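Local coordinates for type IV pilus assembly protein PilF (PDB 5OIU), which probably couples ATP binding and hydrolysis to the assembly of type IV pili, acting as a hexameric AAA+ motor of the secretion ATPase family, at residues C[274-279]-C[329-334]; C[117-122]-C[159-164]; C[6-11]-C[58-63]. All blocks are in the same frame, centred on the assembly; numbering follows the deposited sequence.

Contact 1: C[274-279]-C[329-334]; sequences SQRLVR and YAIHEL. With ATP (adenosine-5'-triphosphate), chain Q.
The antiparallel edge of the mixed ATPase sheet, where strand 269-281 meets the outermost strand 328-336, forms the floor under the adenine of ATP. Six backbone bonds tie S274 to E333, R276 to I331 and V278 to Y329, each pair bonded both ways; the straightest runs from S274 N to E333 O at 2.8 Å, with 173° at the hydrogen. L277 and A330, a non-hydrogen-bonded pair, turn their side chains to the nucleotide. The two methyls of L277 divide the work: CD1 lies 3.3 Å from O4' of the ribose, while CD2 is 3.7 Å from C5 of the base and also meets A330 CB. A330 CB in turn sits 3.6 Å from N6 of the adenine, so the pocket here is lined by apolar carbon.

On the same face Q275 and H332 run side by side, their amide and ring planes 79° apart, with OE1 of Q275 in the plane of the imidazole at its edge. CG of Q275 stands between the backbone N and the carbonyl carbon (chi1 61°), and the amide reaches T158 and the backbone oxygen of S153, tying the strand to the nucleotide-binding loop and its helix. On the other face the V278 side chain crosses that of I331 at about a right angle, its CG1 touching I331 CG2 at 3.9 Å, while I331 CG1 packs on R276 CB at 3.7 Å. The bent R276 chain brings NH1 back over its neighbour's carbonyl, Q275 O, 3.2 Å away and well above the carbonyl plane; NH2 bonds N246 O.

Strand 143-148 flanks 269-281 within the sheet, and helices 366-374 and 381-387 cover the face carrying R276, V278 and I331.

Contact 2: C[117-122]-C[159-164]; sequences DIPEIE and TFSILK
S161 and I118 make the close-fitting part of this contact, where a loop lies across the side of helix 155-166. The S161 hydroxyl gives its proton to P119 O at 2.8 Å, approaching from above the carbonyl plane, 43° out of it, and not along a lone pair. With OG held anti to the backbone N (chi1 -171°), the group leans out from the helix to meet the passing chain. I121 CG2 packs against the same OG at 3.5 Å and lies equally near S161 O. On the other flank I118 lays CG2 over the helix backbone, 3.4 Å from S161 N, and touches F160 CB at 4.0 Å.

The helix is the one that follows the P-loop (Walker A) of the ATPase core, and the loop carries the chain from strand 104-111 to helix 128-138. This contact thus fastens the linking chain to the nucleotide-binding helix one turn beyond the phosphate-binding loop. Y182 and I184 cover I118, and L124 touches S161.

Toward solvent the grip changes character. K164 reaches out from the helix to the loop and bends at chi4 so that NZ donates a hydrogen bond to I118 O at 2.6 Å, coming in tilted 29° from the carbonyl plane. E120 crosses that chain at about a right angle, its OE2 resting on CE at 3.4 Å rather than on the ammonium group; the charged atoms stand 4.7 Å apart, OE2 to NZ, so any attraction between them is probably diffuse. The other carboxylate oxygen of E120 forms a salt bridge with R165.

Contact 3: C[6-11]-C[58-63]; sequences SAAQKF and NAVISV
A8 and A59 meet methyl to methyl, CB to CB at 3.6 Å, where helix 6-22 crosses helix 57-67. The same A8 CB also touches V60 CG2 and, at 3.8 Å, V63 CG2, so one small side chain sits among three residues of the facing helix. V63 extends the contact along the first helix: CG2 comes within 3.7 Å of Q9 N, while CG1 lies against the aliphatic CG of Q9, the two side chains crossing at about a right angle. An alanine in place of V63 would lack both branches and would probably leave the Q9 chain and A8 without cover on that side. At the inner margin V60 CG2 reaches CD2 of the F11 ring at 4.1 Å. The ring is swung there because CG of F11 lies anti to the backbone N (chi1 177°).

Only apolar packing joins these two segments. Their short axes pass 8.3 Å apart, with N-to-C directions 59° from one another. Such closeness suits the alanines, A8 and A59, at the crossing, and the backbone bonds of each helix, such as V63 N to A59 O, keep the contacting side chains in place.

Outward from here, F11 rests on S50 and L52 of strand 45-52, and V60 also meets L52. On its far flank helix 57-67 packs I61 against E105 and A107 of strand 104-111, seating the helix pair on the six-stranded antiparallel sheet.

Overall arrangement
Along the chain the three contacts follow in series, contact 3 closing before contact 2 opens, and contact 2 before contact 1. Contacts 1 and 2 belong to the nucleotide-binding core: their centres are about 15 Å apart and their nearest atoms about 6 Å, without touching. They approach ATP differently. Contact 1 supplies L277 and A330 to its pocket, while contact 2 stays back, the P119 side chain about 7 Å from ATP, on the helix running out of the phosphate-binding loop. T158, which bonds Q275, immediately precedes segment 159-164 on that helix. Contact 3 lies in the separate antiparallel-sheet part, its centre about 37 Å from that of contact 1 and about 38 Å from that of contact 2.

Contact 1: C[274-279]-C[329-334]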
loop_
_atom_site.group_PDB
_atom_site.type_symbol
_atom_site.label_atom_id
_atom_site.label_comp_id
_atom_site.label_asym_id
_atom_site.label_seq_id
_atom_site.Cartn_x
_atom_site.Cartn_y
_atom_site.Cartn_z
ATOM N N SER C 274 -6.846 -22.392 12.898
ATOM C CA SER C 274 -8.140 -22.120 12.287
ATOM C C SER C 274 -8.989 -23.374 12.315
ATOM O O SER C 274 -8.489 -24.468 12.039
ATOM C CB SER C 274 -7.992 -21.660 10.836
ATOM O OG SER C 274 -9.209 -21.105 10.398
ATOM N N GLN C 275 -10.274 -23.234 12.619
ATOM C CA GLN C 275 -11.058 -24.456 12.640
ATOM C C GLN C 275 -12.491 -24.243 12.152
ATOM O O GLN C 275 -12.982 -23.116 12.030
ATOM C CB GLN C 275 -11.038 -25.090 14.040
ATOM C CG GLN C 275 -11.608 -24.278 15.192
ATOM C CD GLN C 275 -11.566 -25.096 16.491
ATOM O OE1 GLN C 275 -10.498 -25.348 17.052
ATOM N NE2 GLN C 275 -12.729 -25.536 16.947
ATOM N N ARG C 276 -13.135 -25.371 11.850
ATOM C CA ARG C 276 -14.533 -25.456 11.454
ATOM C C ARG C 276 -15.190 -26.631 12.167
ATOM O O ARG C 276 -14.532 -27.616 12.519
ATOM C CB ARG C 276 -14.698 -25.659 9.936
ATOM C CG ARG C 276 -14.080 -24.592 9.107
ATOM C CD ARG C 276 -14.718 -23.253 9.413
ATOM N NE ARG C 276 -14.400 -22.323 8.337
ATOM C CZ ARG C 276 -13.260 -21.642 8.272
ATOM N NH1 ARG C 276 -12.348 -21.761 9.248
ATOM N NH2 ARG C 276 -13.035 -20.833 7.239
ATOM N N LEU C 277 -16.504 -26.553 12.331
ATOM C CA LEU C 277 -17.275 -27.720 12.749
ATOM C C LEU C 277 -18.033 -28.313 11.552
ATOM O O LEU C 277 -18.754 -27.599 10.843
ATOM C CB LEU C 277 -18.226 -27.343 13.886
ATOM C CG LEU C 277 -17.578 -26.917 15.217
ATOM C CD1 LEU C 277 -18.623 -26.786 16.327
ATOM C CD2 LEU C 277 -16.489 -27.886 15.659
ATOM N N VAL C 278 -17.835 -29.613 11.308
ATOM C CA VAL C 278 -18.590 -30.360 10.303
ATOM C C VAL C 278 -19.541 -31.297 11.021
ATOM O O VAL C 278 -19.310 -31.710 12.162
ATOM C CB VAL C 278 -17.734 -31.194 9.319
ATOM C CG1 VAL C 278 -16.715 -30.351 8.592
ATOM C CG2 VAL C 278 -17.080 -32.333 10.038
ATOM N N ARG C 279 -20.615 -31.652 10.328
ATOM C CA ARG C 279 -21.575 -32.586 10.879
ATOM C C ARG C 279 -21.051 -34.009 10.737
ATOM O O ARG C 279 -20.373 -34.358 9.761
ATOM C CB ARG C 279 -22.925 -32.438 10.188
ATOM C CG ARG C 279 -23.680 -31.221 10.652
ATOM C CD ARG C 279 -25.091 -31.263 10.156
ATOM N NE ARG C 279 -25.121 -31.183 8.703
ATOM C CZ ARG C 279 -26.188 -31.453 7.951
ATOM N NH1 ARG C 279 -27.334 -31.836 8.507
ATOM N NH2 ARG C 279 -26.100 -31.339 6.634
ATOM N N TYR C 329 -17.979 -32.502 14.623
ATOM C CA TYR C 329 -16.569 -32.869 14.688
ATOM C C TYR C 329 -15.759 -31.741 14.069
ATOM O O TYR C 329 -16.219 -31.074 13.141
ATOM C CB TYR C 329 -16.315 -34.183 13.956
ATOM C CG TYR C 329 -15.116 -34.996 14.402
ATOM C CD1 TYR C 329 -13.850 -34.720 13.917
ATOM C CD2 TYR C 329 -15.268 -36.087 15.253
ATOM C CE1 TYR C 329 -12.760 -35.487 14.277
ATOM C CE2 TYR C 329 -14.189 -36.861 15.623
ATOM C CZ TYR C 329 -12.929 -36.558 15.132
ATOM O OH TYR C 329 -11.828 -37.314 15.499
ATOM N N ALA C 330 -14.573 -31.505 14.602
ATOM C CA ALA C 330 -13.799 -30.347 14.196
ATOM C C ALA C 330 -12.793 -30.739 13.128
ATOM O O ALA C 330 -12.318 -31.878 13.089
ATOM C CB ALA C 330 -13.072 -29.728 15.389
ATOM N N ILE C 331 -12.484 -29.774 12.251
ATOM C CA ILE C 331 -11.411 -29.882 11.269
ATOM C C ILE C 331 -10.480 -28.684 11.446
ATOM O O ILE C 331 -10.903 -27.583 11.818
ATOM C CB ILE C 331 -11.971 -29.968 9.827
ATOM C CG1 ILE C 331 -12.515 -28.621 9.346
ATOM C CG2 ILE C 331 -13.096 -30.990 9.740
ATOM C CD1 ILE C 331 -13.258 -28.748 8.036
ATOM N N HIS C 332 -9.193 -28.898 11.175
ATOM C CA HIS C 332 -8.182 -27.977 11.666
ATOM C C HIS C 332 -7.200 -27.542 10.591
ATOM O O HIS C 332 -6.871 -28.285 9.663
ATOM C CB HIS C 332 -7.410 -28.602 12.797
ATOM C CG HIS C 332 -8.264 -29.026 13.950
ATOM N ND1 HIS C 332 -8.527 -30.352 14.235
ATOM C CD2 HIS C 332 -8.895 -28.301 14.904
ATOM C CE1 HIS C 332 -9.296 -30.422 15.307
ATOM N NE2 HIS C 332 -9.528 -29.192 15.737
ATOM N N GLU C 333 -6.717 -26.318 10.760
ATOM C CA GLU C 333 -5.594 -25.783 10.009
ATOM C C GLU C 333 -4.641 -25.137 11.009
ATOM O O GLU C 333 -5.023 -24.170 11.682
ATOM C CB GLU C 333 -6.088 -24.765 8.992
ATOM C CG GLU C 333 -5.112 -24.433 7.921
ATOM C CD GLU C 333 -5.745 -23.573 6.873
ATOM O OE1 GLU C 333 -5.885 -22.353 7.128
ATOM O OE2 GLU C 333 -6.137 -24.130 5.817
ATOM N N LEU C 334 -3.415 -25.676 11.123
ATOM C CA LEU C 334 -2.468 -25.265 12.173
ATOM C C LEU C 334 -1.204 -24.688 11.544
ATOM O O LEU C 334 -0.333 -25.428 11.073
ATOM C CB LEU C 334 -2.116 -26.413 13.120
ATOM C CG LEU C 334 -1.038 -26.089 14.178
ATOM C CD1 LEU C 334 -1.380 -24.888 15.043
ATOM C CD2 LEU C 334 -0.728 -27.302 15.076
HETATM P PG ATP Q . -18.452 -17.787 19.323
HETATM O O1G ATP Q . -18.203 -17.365 17.878
HETATM O O2G ATP Q . -17.429 -17.255 20.304
HETATM O O3G ATP Q . -19.864 -17.581 19.808
HETATM P PB ATP Q . -17.044 -20.294 19.379
HETATM O O1B ATP Q . -16.336 -20.132 18.058
HETATM O O2B ATP Q . -16.327 -20.042 20.685
HETATM O O3B ATP Q . -18.384 -19.405 19.368
HETATM P PA ATP Q . -18.013 -22.479 20.867
HETATM O O1A ATP Q . -16.909 -23.122 21.663
HETATM O O2A ATP Q . -18.920 -21.491 21.561
HETATM O O3A ATP Q . -17.558 -21.812 19.475
HETATM O "O5'" ATP Q . -18.875 -23.731 20.358
HETATM C "C5'" ATP Q . -20.067 -23.575 19.592
HETATM C "C4'" ATP Q . -20.837 -24.883 19.715
HETATM O "O4'" ATP Q . -20.118 -25.959 19.101
HETATM C "C3'" ATP Q . -21.021 -25.236 21.178
HETATM O "O3'" ATP Q . -22.381 -25.702 21.270
HETATM C "C2'" ATP Q . -19.961 -26.307 21.421
HETATM O "O2'" ATP Q . -20.261 -27.209 22.502
HETATM C "C1'" ATP Q . -19.835 -26.981 20.052
HETATM N N9 ATP Q . -18.479 -27.495 19.777
HETATM C C8 ATP Q . -17.342 -26.775 19.901
HETATM N N7 ATP Q . -16.257 -27.520 19.563
HETATM C C5 ATP Q . -16.689 -28.745 19.222
HETATM C C6 ATP Q . -16.052 -30.001 18.769
HETATM N N6 ATP Q . -14.706 -30.099 18.623
HETATM N N1 ATP Q . -16.858 -31.051 18.506
HETATM C C2 ATP Q . -18.196 -30.956 18.648
HETATM N N3 ATP Q . -18.844 -29.845 19.054
HETATM C C4 ATP Q . -18.158 -28.721 19.354
#

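Contact 2: C[117-122]-C[159-164]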
loop_
_atom_site.group_PDB
_atom_site.type_symbol
_atom_site.label_atom_id
_atom_site.label_comp_id
_atom_site.label_asym_id
_atom_site.label_seq_id
_atom_site.Cartn_x
_atom_site.Cartn_y
_atom_site.Cartn_z
ATOM N N ASP C 117 -19.028 -31.219 28.746
ATOM C CA ASP C 117 -17.901 -30.819 29.559
ATOM C C ASP C 117 -16.694 -30.560 28.663
ATOM O O ASP C 117 -16.613 -31.034 27.520
ATOM C CB ASP C 117 -17.602 -31.891 30.603
ATOM C CG ASP C 117 -18.762 -32.097 31.545
ATOM O OD1 ASP C 117 -19.548 -31.131 31.684
ATOM O OD2 ASP C 117 -18.901 -33.203 32.124
ATOM N N ILE C 118 -15.771 -29.761 29.174
ATOM C CA ILE C 118 -14.566 -29.484 28.393
ATOM C C ILE C 118 -13.689 -30.733 28.385
ATOM O O ILE C 118 -13.391 -31.283 29.460
ATOM C CB ILE C 118 -13.828 -28.272 28.966
ATOM C CG1 ILE C 118 -14.787 -27.090 29.081
ATOM C CG2 ILE C 118 -12.629 -27.887 28.088
ATOM C CD1 ILE C 118 -14.528 -26.229 30.286
ATOM N N PRO C 119 -13.271 -31.215 27.219
ATOM C CA PRO C 119 -12.480 -32.441 27.130
ATOM C C PRO C 119 -10.981 -32.176 27.238
ATOM O O PRO C 119 -10.507 -31.038 27.156
ATOM C CB PRO C 119 -12.820 -32.946 25.730
ATOM C CG PRO C 119 -13.012 -31.667 24.935
ATOM C CD PRO C 119 -13.456 -30.592 25.900
ATOM N N GLU C 120 -10.238 -33.263 27.419
ATOM C CA GLU C 120 -8.795 -33.194 27.276
ATOM C C GLU C 120 -8.446 -32.946 25.813
ATOM O O GLU C 120 -9.204 -33.293 24.906
ATOM C CB GLU C 120 -8.145 -34.483 27.777
ATOM C CG GLU C 120 -8.245 -34.707 29.307
ATOM C CD GLU C 120 -7.827 -33.483 30.137
ATOM O OE1 GLU C 120 -6.745 -32.883 29.880
ATOM O OE2 GLU C 120 -8.596 -33.116 31.056
ATOM N N ILE C 121 -7.277 -32.350 25.580
ATOM C CA ILE C 121 -6.914 -31.970 24.223
ATOM C C ILE C 121 -6.843 -33.163 23.273
ATOM O O ILE C 121 -6.837 -32.977 22.051
ATOM C CB ILE C 121 -5.585 -31.205 24.220
ATOM C CG1 ILE C 121 -4.514 -32.015 24.925
ATOM C CG2 ILE C 121 -5.747 -29.803 24.812
ATOM C CD1 ILE C 121 -3.132 -31.561 24.514
ATOM N N GLU C 122 -6.791 -34.387 23.801
ATOM C CA GLU C 122 -6.652 -35.577 22.970
ATOM C C GLU C 122 -7.971 -36.023 22.354
ATOM O O GLU C 122 -7.955 -36.848 21.433
ATOM C CB GLU C 122 -6.039 -36.722 23.785
ATOM C CG GLU C 122 -4.548 -36.529 24.092
ATOM C CD GLU C 122 -4.288 -35.721 25.370
ATOM O OE1 GLU C 122 -3.114 -35.326 25.589
ATOM O OE2 GLU C 122 -5.253 -35.483 26.145
ATOM N N THR C 159 -10.179 -23.487 23.089
ATOM C CA THR C 159 -9.359 -22.665 23.974
ATOM C C THR C 159 -9.333 -23.220 25.394
ATOM O O THR C 159 -8.263 -23.355 26.002
ATOM C CB THR C 159 -9.890 -21.235 23.967
ATOM O OG1 THR C 159 -9.583 -20.621 22.696
ATOM C CG2 THR C 159 -9.299 -20.446 25.108
ATOM N N PHE C 160 -10.507 -23.575 25.929
ATOM C CA PHE C 160 -10.572 -24.016 27.317
ATOM C C PHE C 160 -10.002 -25.411 27.495
ATOM O O PHE C 160 -9.414 -25.707 28.544
ATOM C CB PHE C 160 -11.999 -23.929 27.810
ATOM C CG PHE C 160 -12.348 -22.572 28.266
ATOM C CD1 PHE C 160 -11.976 -22.144 29.533
ATOM C CD2 PHE C 160 -12.970 -21.683 27.408
ATOM C CE1 PHE C 160 -12.269 -20.855 29.956
ATOM C CE2 PHE C 160 -13.269 -20.394 27.824
ATOM C CZ PHE C 160 -12.922 -19.979 29.100
ATOM N N SER C 161 -10.143 -26.263 26.479
ATOM C CA SER C 161 -9.408 -27.519 26.461
ATOM C C SER C 161 -7.907 -27.287 26.614
ATOM O O SER C 161 -7.240 -27.985 27.384
ATOM C CB SER C 161 -9.703 -28.255 25.164
ATOM O OG SER C 161 -9.175 -29.556 25.213
ATOM N N ILE C 162 -7.361 -26.310 25.881
ATOM C CA ILE C 162 -5.949 -25.956 26.022
ATOM C C ILE C 162 -5.631 -25.626 27.478
ATOM O O ILE C 162 -4.771 -26.256 28.111
ATOM C CB ILE C 162 -5.599 -24.774 25.101
ATOM C CG1 ILE C 162 -5.742 -25.165 23.629
ATOM C CG2 ILE C 162 -4.204 -24.227 25.436
ATOM C CD1 ILE C 162 -5.257 -24.095 22.681
ATOM N N LEU C 163 -6.337 -24.624 28.024
ATOM C CA LEU C 163 -6.147 -24.200 29.407
ATOM C C LEU C 163 -6.294 -25.365 30.389
ATOM O O LEU C 163 -5.592 -25.417 31.403
ATOM C CB LEU C 163 -7.139 -23.081 29.743
ATOM C CG LEU C 163 -7.008 -21.745 28.986
ATOM C CD1 LEU C 163 -7.873 -20.678 29.631
ATOM C CD2 LEU C 163 -5.552 -21.255 28.872
ATOM N N LYS C 164 -7.187 -26.317 30.094
ATOM C CA LYS C 164 -7.290 -27.513 30.927
ATOM C C LYS C 164 -5.949 -28.229 31.032
ATOM O O LYS C 164 -5.573 -28.707 32.107
ATOM C CB LYS C 164 -8.353 -28.454 30.372
ATOM C CG LYS C 164 -9.097 -29.233 31.434
ATOM C CD LYS C 164 -10.280 -29.985 30.820
ATOM C CE LYS C 164 -10.991 -30.874 31.842
ATOM N NZ LYS C 164 -12.471 -30.646 31.801
#

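Contact 3: C[6-11]-C[58-63]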
loop_
_atom_site.group_PDB
_atom_site.type_symbol
_atom_site.label_atom_id
_atom_site.label_comp_id
_atom_site.label_asym_id
_atom_site.label_seq_id
_atom_site.Cartn_x
_atom_site.Cartn_y
_atom_site.Cartn_z
ATOM N N SER C 6 -43.423 -5.795 28.085
ATOM C CA SER C 6 -43.527 -6.935 28.981
ATOM C C SER C 6 -44.504 -7.957 28.442
ATOM O O SER C 6 -44.309 -9.153 28.658
ATOM C CB SER C 6 -43.944 -6.508 30.395
ATOM O OG SER C 6 -43.395 -7.389 31.370
ATOM N N ALA C 7 -45.528 -7.515 27.710
ATOM C CA ALA C 7 -46.288 -8.454 26.898
ATOM C C ALA C 7 -45.374 -9.179 25.919
ATOM O O ALA C 7 -45.490 -10.396 25.730
ATOM C CB ALA C 7 -47.407 -7.732 26.149
ATOM N N ALA C 8 -44.449 -8.448 25.295
ATOM C CA ALA C 8 -43.526 -9.094 24.372
ATOM C C ALA C 8 -42.521 -9.960 25.123
ATOM O O ALA C 8 -42.234 -11.090 24.705
ATOM C CB ALA C 8 -42.817 -8.044 23.516
ATOM N N GLN C 9 -41.996 -9.456 26.245
ATOM C CA GLN C 9 -40.982 -10.198 26.990
ATOM C C GLN C 9 -41.528 -11.519 27.499
ATOM O O GLN C 9 -40.817 -12.529 27.519
ATOM C CB GLN C 9 -40.470 -9.362 28.156
ATOM C CG GLN C 9 -38.997 -9.520 28.422
ATOM C CD GLN C 9 -38.451 -8.346 29.170
ATOM O OE1 GLN C 9 -38.883 -7.205 28.957
ATOM N NE2 GLN C 9 -37.496 -8.603 30.058
ATOM N N LYS C 10 -42.788 -11.522 27.926
ATOM C CA LYS C 10 -43.417 -12.739 28.413
ATOM C C LYS C 10 -43.647 -13.721 27.278
ATOM O O LYS C 10 -43.597 -14.943 27.484
ATOM C CB LYS C 10 -44.732 -12.383 29.114
ATOM C CG LYS C 10 -45.613 -13.564 29.471
ATOM C CD LYS C 10 -46.825 -13.136 30.289
ATOM C CE LYS C 10 -47.698 -14.330 30.640
ATOM N NZ LYS C 10 -48.766 -14.544 29.640
ATOM N N PHE C 11 -43.879 -13.207 26.070
ATOM C CA PHE C 11 -44.057 -14.086 24.922
ATOM C C PHE C 11 -42.748 -14.781 24.561
ATOM O O PHE C 11 -42.709 -16.008 24.402
ATOM C CB PHE C 11 -44.593 -13.295 23.734
ATOM C CG PHE C 11 -44.736 -14.120 22.502
ATOM C CD1 PHE C 11 -45.850 -14.925 22.331
ATOM C CD2 PHE C 11 -43.735 -14.130 21.533
ATOM C CE1 PHE C 11 -45.987 -15.713 21.206
ATOM C CE2 PHE C 11 -43.855 -14.914 20.420
ATOM C CZ PHE C 11 -44.989 -15.708 20.251
ATOM N N ASN C 58 -42.417 -5.299 16.422
ATOM C CA ASN C 58 -41.229 -4.566 16.846
ATOM C C ASN C 58 -40.925 -4.798 18.327
ATOM O O ASN C 58 -39.760 -4.975 18.707
ATOM C CB ASN C 58 -41.390 -3.084 16.522
ATOM C CG ASN C 58 -41.273 -2.808 15.029
ATOM O OD1 ASN C 58 -40.248 -3.104 14.411
ATOM N ND2 ASN C 58 -42.334 -2.269 14.438
ATOM N N ALA C 59 -41.960 -4.853 19.172
ATOM C CA ALA C 59 -41.750 -5.168 20.585
ATOM C C ALA C 59 -41.082 -6.528 20.759
ATOM O O ALA C 59 -40.100 -6.662 21.497
ATOM C CB ALA C 59 -43.080 -5.138 21.330
ATOM N N VAL C 60 -41.613 -7.553 20.090
ATOM C CA VAL C 60 -41.032 -8.891 20.171
ATOM C C VAL C 60 -39.591 -8.879 19.666
ATOM O O VAL C 60 -38.677 -9.393 20.329
ATOM C CB VAL C 60 -41.908 -9.890 19.392
ATOM C CG1 VAL C 60 -41.121 -11.130 19.000
ATOM C CG2 VAL C 60 -43.098 -10.282 20.228
ATOM N N ILE C 61 -39.366 -8.273 18.492
ATOM C CA ILE C 61 -38.020 -8.168 17.932
ATOM C C ILE C 61 -37.106 -7.375 18.854
ATOM O O ILE C 61 -35.892 -7.593 18.879
ATOM C CB ILE C 61 -38.100 -7.559 16.513
ATOM C CG1 ILE C 61 -38.637 -8.600 15.543
ATOM C CG2 ILE C 61 -36.744 -7.054 16.003
ATOM C CD1 ILE C 61 -37.610 -9.619 15.145
ATOM N N SER C 62 -37.660 -6.452 19.633
ATOM C CA SER C 62 -36.819 -5.685 20.545
ATOM C C SER C 62 -36.334 -6.554 21.696
ATOM O O SER C 62 -35.149 -6.534 22.044
ATOM C CB SER C 62 -37.580 -4.467 21.061
ATOM O OG SER C 62 -36.679 -3.421 21.386
ATOM N N VAL C 63 -37.240 -7.332 22.297
ATOM C CA VAL C 63 -36.850 -8.228 23.387
ATOM C C VAL C 63 -35.782 -9.197 22.911
ATOM O O VAL C 63 -34.772 -9.436 23.585
ATOM C CB VAL C 63 -38.074 -8.987 23.928
ATOM C CG1 VAL C 63 -37.648 -9.951 24.996
ATOM C CG2 VAL C 63 -39.098 -8.012 24.464
#